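Local coordinates for protein putative S41 protease (Bacteroides fragilis NCTC 9343, PDB 3K50) that is probably a serine peptidase of family S41, with a PDZ domain beside its peptidase domain, although its function has not been established, at residues I114-G119 with Q137-V142; H177-I182 with R217-G222; V189-Y194 with E226-L231. All coordinates share one frame; numbering follows the deposited sequence. Where two conformers were deposited one is given.

Contact 1. Residues I114-G119 with Q137-V142; sequences IMMMNG and QLQIGV
Gln137 meets Asn118 where strand 113-117 gives way to a turn, and backbone and side chain both take part. Gln137 O accepts a short, nearly straight bond from Asn118 N (2.6 Å, 175° at the hydrogen), which lies in the carbonyl plane; a water bound to Gly119 N donates to the same oxygen. In return Gln137 N donates to Asn118 OD1 at 3.1 Å, standing well above the plane of that amide. OD1 also accepts from Arg136 NE, so two donors hold the amide oxygen, while Asn118 ND2 rests on CB and CG of Gln137. The far end of Gln137 turns from Asn118, and its OE1 is hydrogen-bonded to Thr164 OG1 of strand 154-165. Leu138, in a non-hydrogen-bonded pair with Met117, runs alongside it, CD2 against Met117 CG at 3.6 Å, while CD1 reaches Ile114 CD1. Gln139 emerges on the other face beside Met116. Its N donates to Met116 O (3.0 Å), and its O takes a bond from Met115 N at 2.8 Å and a weak one from Met116 N. Two residues thus face one, a classic beta bulge that shifts the register by a residue. With CG anti to the backbone N (chi1 -179°) and the chain extended beyond it, Gln139 lies along selenomethionine Met116, CB against CB at 3.7 Å. Ile140, back on the face of Leu138, lays CD1 across Ile114 CG1. At Gly141, Met115 SE settles near CA (3.7 Å). The contact therefore joins two inner strands of the antiparallel sheet of the PDZ-like domain: Ile114, Met117, Leu138 and Ile140 form its buried apolar face, whereas polar bonding is concentrated in the backbone and at the Asn118 turn.

Contact 2. Residues H177-I182 with R217-G222; sequences HRFEII and RDFQTG
Phe219 and Phe179 reach toward each other from opposite directions, one from helix 207-221 and the other from edge strand 176-184, and the two residues supply about half of the buried surface. The planes are almost parallel, 15° apart, with centroids separated by 4.5 Å, but they are slid so far that they barely overlap: Phe179 CE2 lies over one face of the Phe219 ring, toward its rim. Phe179 was modelled in two conformers, so the fine detail of this overlap is uncertain. Phe179 carries CG anti to its backbone N, which directs the ring across to the helix, where CZ also meets the CB of Asp218 at 3.6 Å. The carboxylate plane of Asp218 stands nearly upright to that ring, at 82°, and its OD1 forms a salt bridge with NH2 of the preceding residue, Arg217 (3.2 Å). Ile181, two residues along the strand and on the same side as Phe179, slides past Phe219 in the reverse direction: its CG1 comes in plane at the ring edge, 3.8 Å from Phe219 CD1. Farther out, Ile181 CD1 touches Asp218 O and Gly222 CA. Glu180 O also meets the edge of the Phe219 ring, at CE1. No hydrogen bond crosses between the segments, so apolar packing carries the contact. The short axes of strand and helix run nearly parallel, 7° apart at 9.4 Å. Helix 207-221 thus covers one face of the mixed sheet at its outer strand; Phe219 continues inward, edge-to-face with Phe227 of strand 226-230 and against Leu288, while strand 176-184 is hydrogen-bonded to strand 187-194.

Contact 3. Residues V189-Y194 with E226-L231; sequences VGYLMY and EFVLDL
Tyr191 and Asp230 meet across two parallel strands, the ring and carboxylate planes turned 63° apart. Tyr191 OH donates to Asp230 OD2, which lies at the ring edge; the modelled distance of 2.4 Å is very short, and its exact value is doubtful. Both residues leave the sheet on the face of Val189 and Val228, and CG anti to the backbone N in each (chi1 169° for Tyr191) directs ring and carboxylate toward each other. Asp230 OD2 also forms a salt bridge with Arg232 NH2, so two partners grip this buried oxygen, probably stabilising the negative charge. Beside them, Val228 CG1 lies in plane at the Tyr191 ring edge, 3.9 Å from CD1, and its CG2 meets Val189 CG1. On the opposite face, the Phe227 ring lies over Gly190, whose O sits 3.8 Å above the ring plane toward the rim, and Leu192 CB approaches Phe227 CZ. Leu192 and Leu229 run side by side, CD2 to CD1 at 3.9 Å. Beneath the side chains, backbone bonds follow the parallel register, Val228 N to Gly190 O (2.9 Å, 174° at the hydrogen) being the straightest. Helix 388-398 packs on the Val189, Tyr191 and Val228 face, and helix 239-249 on that of Phe227 and Leu229. With helix 207-221 joining the strands, this is a beta-alpha-beta crossover on inner strands of a layered alpha/beta core, consistent with the ClpP/crotonase-like fold of S41 peptidases.

How the contacts relate
From the N terminus, contact 1 comes first: 114-119 and 137-142 close a loop of 17 intervening residues within the PDZ-like domain, and it is complete before either of the others begins. The chain then enters the mixed sheet at 177-182, turns back through 189-194, passes along helix 207-221, which carries most of 217-222, and arrives at 226-231. Contact 2 closes a loop of 34 residues and contact 3 one of 31; the two cross, their segments alternating, and they touch, with centres about 9 Å apart. Together they bind edge strand, inner strands and crossover helix into one unit. Contact 1 stands apart, its nearest atoms about 15 Å from contact 2 and about 18 Å from contact 3.

Contact 1. Residues I114-G119 with Q137-V142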
# COMPACT_ATOMS: atom_id res chain seq x y z
N ILE A 114 4.18 -0.84 -22.46
CA ILE A 114 3.62 -1.82 -23.39
C ILE A 114 2.92 -1.00 -24.49
O ILE A 114 2.04 -0.17 -24.21
CB ILE A 114 2.64 -2.77 -22.74
CG1 ILE A 114 3.28 -3.56 -21.60
CG2 ILE A 114 2.14 -3.80 -23.74
CD1 ILE A 114 2.26 -4.50 -20.88
N MSE A 115 3.33 -1.20 -25.74
CA MSE A 115 2.83 -0.41 -26.89
C MSE A 115 1.89 -1.17 -27.84
O MSE A 115 1.05 -0.54 -28.49
CB MSE A 115 4.00 0.13 -27.70
CG MSE A 115 4.95 0.98 -26.91
SE MSE A 115 6.41 1.60 -27.96
CE MSE A 115 5.59 3.17 -28.88
N MSE A 116 2.08 -2.49 -27.95
CA MSE A 116 1.23 -3.36 -28.78
C MSE A 116 1.12 -4.73 -28.16
O MSE A 116 2.04 -5.16 -27.45
CB MSE A 116 1.84 -3.57 -30.15
CG MSE A 116 2.25 -2.29 -30.81
SE MSE A 116 0.83 -1.36 -31.65
CE MSE A 116 1.40 -2.12 -33.35
N MSE A 117 -0.02 -5.39 -28.40
CA MSE A 117 -0.24 -6.78 -27.98
C MSE A 117 -0.63 -7.57 -29.21
O MSE A 117 -1.65 -7.31 -29.83
CB MSE A 117 -1.34 -6.90 -26.95
CG MSE A 117 -0.96 -6.35 -25.65
SE MSE A 117 -2.21 -6.86 -24.24
CE MSE A 117 -3.85 -5.87 -24.85
N ASN A 118 0.19 -8.55 -29.55
CA ASN A 118 -0.05 -9.37 -30.76
C ASN A 118 -0.41 -8.53 -31.98
O ASN A 118 -1.41 -8.79 -32.66
CB ASN A 118 -1.11 -10.43 -30.48
CG ASN A 118 -0.56 -11.57 -29.64
OD1 ASN A 118 -0.69 -11.55 -28.43
ND2 ASN A 118 0.15 -12.53 -30.29
N GLY A 119 0.42 -7.52 -32.24
CA GLY A 119 0.24 -6.63 -33.39
C GLY A 119 -0.91 -5.64 -33.33
O GLY A 119 -1.08 -4.88 -34.25
N GLN A 137 2.18 -11.56 -27.32
CA GLN A 137 3.38 -11.00 -27.92
C GLN A 137 3.27 -9.51 -27.68
O GLN A 137 2.26 -8.91 -28.05
CB GLN A 137 3.46 -11.28 -29.42
CG GLN A 137 3.82 -12.71 -29.73
CD GLN A 137 5.17 -13.11 -29.12
OE1 GLN A 137 5.28 -14.16 -28.49
NE2 GLN A 137 6.17 -12.23 -29.26
N LEU A 138 4.31 -8.91 -27.09
CA LEU A 138 4.27 -7.50 -26.78
C LEU A 138 5.33 -6.68 -27.48
O LEU A 138 6.47 -7.13 -27.61
CB LEU A 138 4.47 -7.33 -25.26
CG LEU A 138 3.57 -8.11 -24.29
CD1 LEU A 138 3.88 -7.78 -22.80
CD2 LEU A 138 2.05 -7.93 -24.57
N GLN A 139 4.97 -5.49 -27.96
CA GLN A 139 5.96 -4.50 -28.39
C GLN A 139 6.14 -3.62 -27.15
O GLN A 139 5.18 -3.18 -26.57
CB GLN A 139 5.50 -3.66 -29.58
CG GLN A 139 6.55 -2.65 -30.05
CD GLN A 139 6.13 -1.88 -31.30
OE1 GLN A 139 5.12 -1.19 -31.32
NE2 GLN A 139 6.94 -2.00 -32.36
N ILE A 140 7.39 -3.38 -26.76
CA ILE A 140 7.74 -2.66 -25.56
C ILE A 140 8.51 -1.40 -25.93
O ILE A 140 9.29 -1.42 -26.91
CB ILE A 140 8.68 -3.55 -24.65
CG1 ILE A 140 7.95 -4.82 -24.16
CG2 ILE A 140 9.26 -2.80 -23.42
CD1 ILE A 140 6.71 -4.56 -23.44
N GLY A 141 8.31 -0.32 -25.16
CA GLY A 141 9.04 0.93 -25.40
C GLY A 141 9.60 1.54 -24.12
O GLY A 141 9.42 0.96 -23.05
N VAL A 142 10.27 2.69 -24.25
CA VAL A 142 10.78 3.48 -23.13
C VAL A 142 10.58 4.95 -23.46
O VAL A 142 10.44 5.32 -24.63
CB VAL A 142 12.26 3.23 -22.85
CG1 VAL A 142 12.47 1.80 -22.35
CG2 VAL A 142 13.10 3.53 -24.10
O HOH W 1 2.78 -7.24 -30.53

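Contact 2. Residues H177-I182 with R217-G222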
# COMPACT_ATOMS: atom_id res chain seq x y z
N HIS A 177 9.40 -5.85 -1.17
CA HIS A 177 9.52 -5.78 -2.65
C HIS A 177 10.87 -5.45 -3.19
O HIS A 177 11.31 -6.01 -4.20
CB HIS A 177 8.50 -4.78 -3.18
CG HIS A 177 8.43 -4.72 -4.67
ND1 HIS A 177 8.02 -5.79 -5.43
CD2 HIS A 177 8.74 -3.72 -5.53
CE1 HIS A 177 8.06 -5.43 -6.71
NE2 HIS A 177 8.50 -4.19 -6.79
N ARG A 178 11.56 -4.54 -2.53
CA ARG A 178 12.91 -4.20 -2.96
C ARG A 178 13.70 -3.65 -1.75
O ARG A 178 13.13 -2.94 -0.90
CB ARG A 178 12.87 -3.16 -4.09
CG ARG A 178 13.91 -3.36 -5.24
CD ARG A 178 13.62 -4.60 -6.11
NE ARG A 178 12.88 -4.44 -7.39
CZ ARG A 178 12.08 -5.37 -7.95
NH1 ARG A 178 11.67 -6.48 -7.30
NH2 ARG A 178 11.55 -5.12 -9.14
N PHE A 179 14.99 -3.97 -1.77
CA PHE A 179 16.01 -3.68 -0.76
C PHE A 179 17.26 -3.09 -1.35
O PHE A 179 17.73 -3.55 -2.41
CB PHE A 179 16.44 -5.00 -0.12
CG PHE A 179 17.62 -4.90 0.83
CD1 PHE A 179 18.94 -4.98 0.37
CD2 PHE A 179 17.41 -4.79 2.21
CE1 PHE A 179 20.05 -4.93 1.26
CE2 PHE A 179 18.49 -4.75 3.10
CZ PHE A 179 19.83 -4.81 2.60
N GLU A 180 17.84 -2.10 -0.69
CA GLU A 180 19.16 -1.66 -1.12
C GLU A 180 19.84 -0.86 -0.06
O GLU A 180 19.16 -0.19 0.74
CB GLU A 180 19.04 -0.69 -2.29
CG GLU A 180 19.14 -1.32 -3.62
CD GLU A 180 19.50 -0.31 -4.58
OE1 GLU A 180 18.83 0.75 -4.56
OE2 GLU A 180 20.48 -0.56 -5.30
N ILE A 181 21.19 -0.91 -0.07
CA ILE A 181 22.01 0.01 0.72
C ILE A 181 22.71 0.92 -0.29
O ILE A 181 23.43 0.44 -1.18
CB ILE A 181 23.02 -0.67 1.63
CG1 ILE A 181 22.27 -1.51 2.67
CG2 ILE A 181 23.91 0.39 2.32
CD1 ILE A 181 23.14 -2.51 3.40
N ILE A 182 22.48 2.22 -0.16
CA ILE A 182 23.02 3.22 -1.06
C ILE A 182 24.03 4.09 -0.37
O ILE A 182 23.70 4.80 0.62
CB ILE A 182 21.85 4.11 -1.54
CG1 ILE A 182 20.73 3.21 -2.14
CG2 ILE A 182 22.31 5.25 -2.48
CD1 ILE A 182 19.36 3.92 -2.28
N ARG A 217 18.34 -6.77 9.62
CA ARG A 217 19.61 -7.32 10.00
C ARG A 217 20.70 -6.91 8.96
O ARG A 217 21.79 -6.51 9.34
CB ARG A 217 19.51 -8.84 10.07
CG ARG A 217 20.81 -9.54 10.60
CD ARG A 217 20.82 -11.03 10.21
NE ARG A 217 20.68 -11.17 8.76
CZ ARG A 217 20.69 -12.31 8.08
NH1 ARG A 217 20.87 -13.47 8.71
NH2 ARG A 217 20.54 -12.27 6.76
N ASP A 218 20.39 -7.02 7.67
CA ASP A 218 21.30 -6.64 6.58
C ASP A 218 21.58 -5.13 6.63
O ASP A 218 22.73 -4.70 6.45
CB ASP A 218 20.74 -7.04 5.21
CG ASP A 218 20.73 -8.57 4.97
OD1 ASP A 218 21.32 -9.34 5.80
OD2 ASP A 218 20.11 -8.98 3.96
N PHE A 219 20.56 -4.34 6.94
CA PHE A 219 20.78 -2.91 7.09
C PHE A 219 21.76 -2.59 8.21
O PHE A 219 22.62 -1.76 8.02
CB PHE A 219 19.51 -2.14 7.32
CG PHE A 219 18.60 -2.07 6.10
CD1 PHE A 219 19.12 -1.81 4.83
CD2 PHE A 219 17.25 -2.20 6.24
CE1 PHE A 219 18.29 -1.72 3.75
CE2 PHE A 219 16.40 -2.11 5.14
CZ PHE A 219 16.92 -1.89 3.90
N GLN A 220 21.60 -3.24 9.37
CA GLN A 220 22.49 -2.98 10.50
C GLN A 220 23.94 -3.43 10.15
O GLN A 220 24.89 -2.72 10.40
CB GLN A 220 21.99 -3.71 11.73
CG GLN A 220 22.81 -3.45 12.98
CD GLN A 220 22.54 -4.48 14.04
OE1 GLN A 220 22.47 -5.68 13.75
NE2 GLN A 220 22.40 -4.02 15.30
N THR A 221 24.09 -4.61 9.56
CA THR A 221 25.37 -5.08 9.15
C THR A 221 26.06 -4.06 8.24
O THR A 221 27.26 -3.83 8.39
CB THR A 221 25.24 -6.40 8.40
OG1 THR A 221 24.80 -7.39 9.33
CG2 THR A 221 26.62 -6.82 7.75
N GLY A 222 25.30 -3.45 7.35
CA GLY A 222 25.83 -2.43 6.44
C GLY A 222 26.05 -1.04 7.03
O GLY A 222 26.51 -0.13 6.35

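Contact 3. Residues V189-Y194 with E226-L231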
# COMPACT_ATOMS: atom_id res chain seq x y z
N VAL A 189 22.66 4.75 3.23
CA VAL A 189 21.22 4.84 3.13
C VAL A 189 20.52 3.52 2.87
O VAL A 189 20.75 2.85 1.84
CB VAL A 189 20.80 5.87 2.04
CG1 VAL A 189 19.27 6.15 2.16
CG2 VAL A 189 21.58 7.17 2.18
N GLY A 190 19.68 3.14 3.83
CA GLY A 190 18.86 1.96 3.67
C GLY A 190 17.62 2.33 2.84
O GLY A 190 16.97 3.31 3.15
N TYR A 191 17.31 1.55 1.81
CA TYR A 191 16.11 1.80 1.00
C TYR A 191 15.23 0.53 1.08
O TYR A 191 15.69 -0.58 0.79
CB TYR A 191 16.45 2.11 -0.47
CG TYR A 191 15.22 2.12 -1.37
CD1 TYR A 191 14.33 3.19 -1.34
CD2 TYR A 191 14.94 1.07 -2.21
CE1 TYR A 191 13.21 3.23 -2.13
CE2 TYR A 191 13.78 1.07 -3.00
CZ TYR A 191 12.94 2.15 -2.96
OH TYR A 191 11.81 2.18 -3.68
N LEU A 192 13.99 0.72 1.47
CA LEU A 192 13.05 -0.37 1.51
C LEU A 192 11.72 -0.03 0.86
O LEU A 192 11.03 0.87 1.31
CB LEU A 192 12.78 -0.78 2.97
CG LEU A 192 11.78 -1.91 3.29
CD1 LEU A 192 12.35 -3.25 2.84
CD2 LEU A 192 11.50 -1.94 4.75
N MSE A 193 11.38 -0.81 -0.16
CA MSE A 193 10.07 -0.76 -0.82
C MSE A 193 9.22 -1.88 -0.16
O MSE A 193 9.38 -3.05 -0.49
CB MSE A 193 10.23 -0.92 -2.32
CG MSE A 193 9.07 -0.43 -3.11
SE MSE A 193 7.28 -1.18 -2.80
CE MSE A 193 6.34 0.09 -3.96
N TYR A 194 8.37 -1.49 0.80
CA TYR A 194 7.55 -2.40 1.62
C TYR A 194 6.11 -2.16 1.23
O TYR A 194 5.56 -1.10 1.50
CB TYR A 194 7.73 -2.09 3.11
CG TYR A 194 6.97 -3.02 4.06
CD1 TYR A 194 7.32 -4.32 4.20
CD2 TYR A 194 5.97 -2.53 4.90
CE1 TYR A 194 6.65 -5.18 5.13
CE2 TYR A 194 5.30 -3.35 5.82
CZ TYR A 194 5.65 -4.66 5.94
OH TYR A 194 5.01 -5.47 6.84
N GLU A 226 20.87 6.42 7.53
CA GLU A 226 19.74 7.19 6.99
C GLU A 226 18.79 6.14 6.39
O GLU A 226 19.21 5.03 6.10
CB GLU A 226 20.12 8.23 5.92
CG GLU A 226 21.03 9.36 6.37
CD GLU A 226 20.42 10.44 7.26
OE1 GLU A 226 19.19 10.65 7.34
OE2 GLU A 226 21.24 11.17 7.84
N PHE A 227 17.53 6.50 6.18
CA PHE A 227 16.54 5.51 5.71
C PHE A 227 15.39 6.12 4.86
O PHE A 227 14.78 7.14 5.19
CB PHE A 227 16.00 4.73 6.91
CG PHE A 227 15.41 3.39 6.58
CD1 PHE A 227 14.13 3.27 6.04
CD2 PHE A 227 16.10 2.23 6.86
CE1 PHE A 227 13.59 2.03 5.74
CE2 PHE A 227 15.56 1.00 6.59
CZ PHE A 227 14.33 0.88 6.01
N VAL A 228 15.14 5.46 3.73
CA VAL A 228 14.04 5.81 2.85
C VAL A 228 13.08 4.60 2.82
O VAL A 228 13.42 3.53 2.31
CB VAL A 228 14.52 6.11 1.44
CG1 VAL A 228 13.34 6.43 0.54
CG2 VAL A 228 15.53 7.26 1.47
N LEU A 229 11.92 4.77 3.45
CA LEU A 229 10.86 3.75 3.48
C LEU A 229 9.81 4.10 2.39
O LEU A 229 9.08 5.08 2.51
CB LEU A 229 10.23 3.72 4.87
CG LEU A 229 9.04 2.80 5.15
CD1 LEU A 229 9.42 1.37 5.15
CD2 LEU A 229 8.38 3.21 6.54
N ASP A 230 9.76 3.27 1.33
CA ASP A 230 8.90 3.51 0.18
C ASP A 230 7.55 2.80 0.39
O ASP A 230 7.44 1.59 0.24
CB ASP A 230 9.68 3.06 -1.08
CG ASP A 230 9.03 3.46 -2.37
OD1 ASP A 230 7.85 3.85 -2.36
OD2 ASP A 230 9.72 3.42 -3.42
N LEU A 231 6.54 3.57 0.80
CA LEU A 231 5.18 3.08 1.03
C LEU A 231 4.23 3.60 -0.06
O LEU A 231 3.01 3.65 0.09
CB LEU A 231 4.72 3.59 2.38
CG LEU A 231 5.52 3.20 3.61
CD1 LEU A 231 4.89 3.78 4.95
CD2 LEU A 231 5.68 1.66 3.68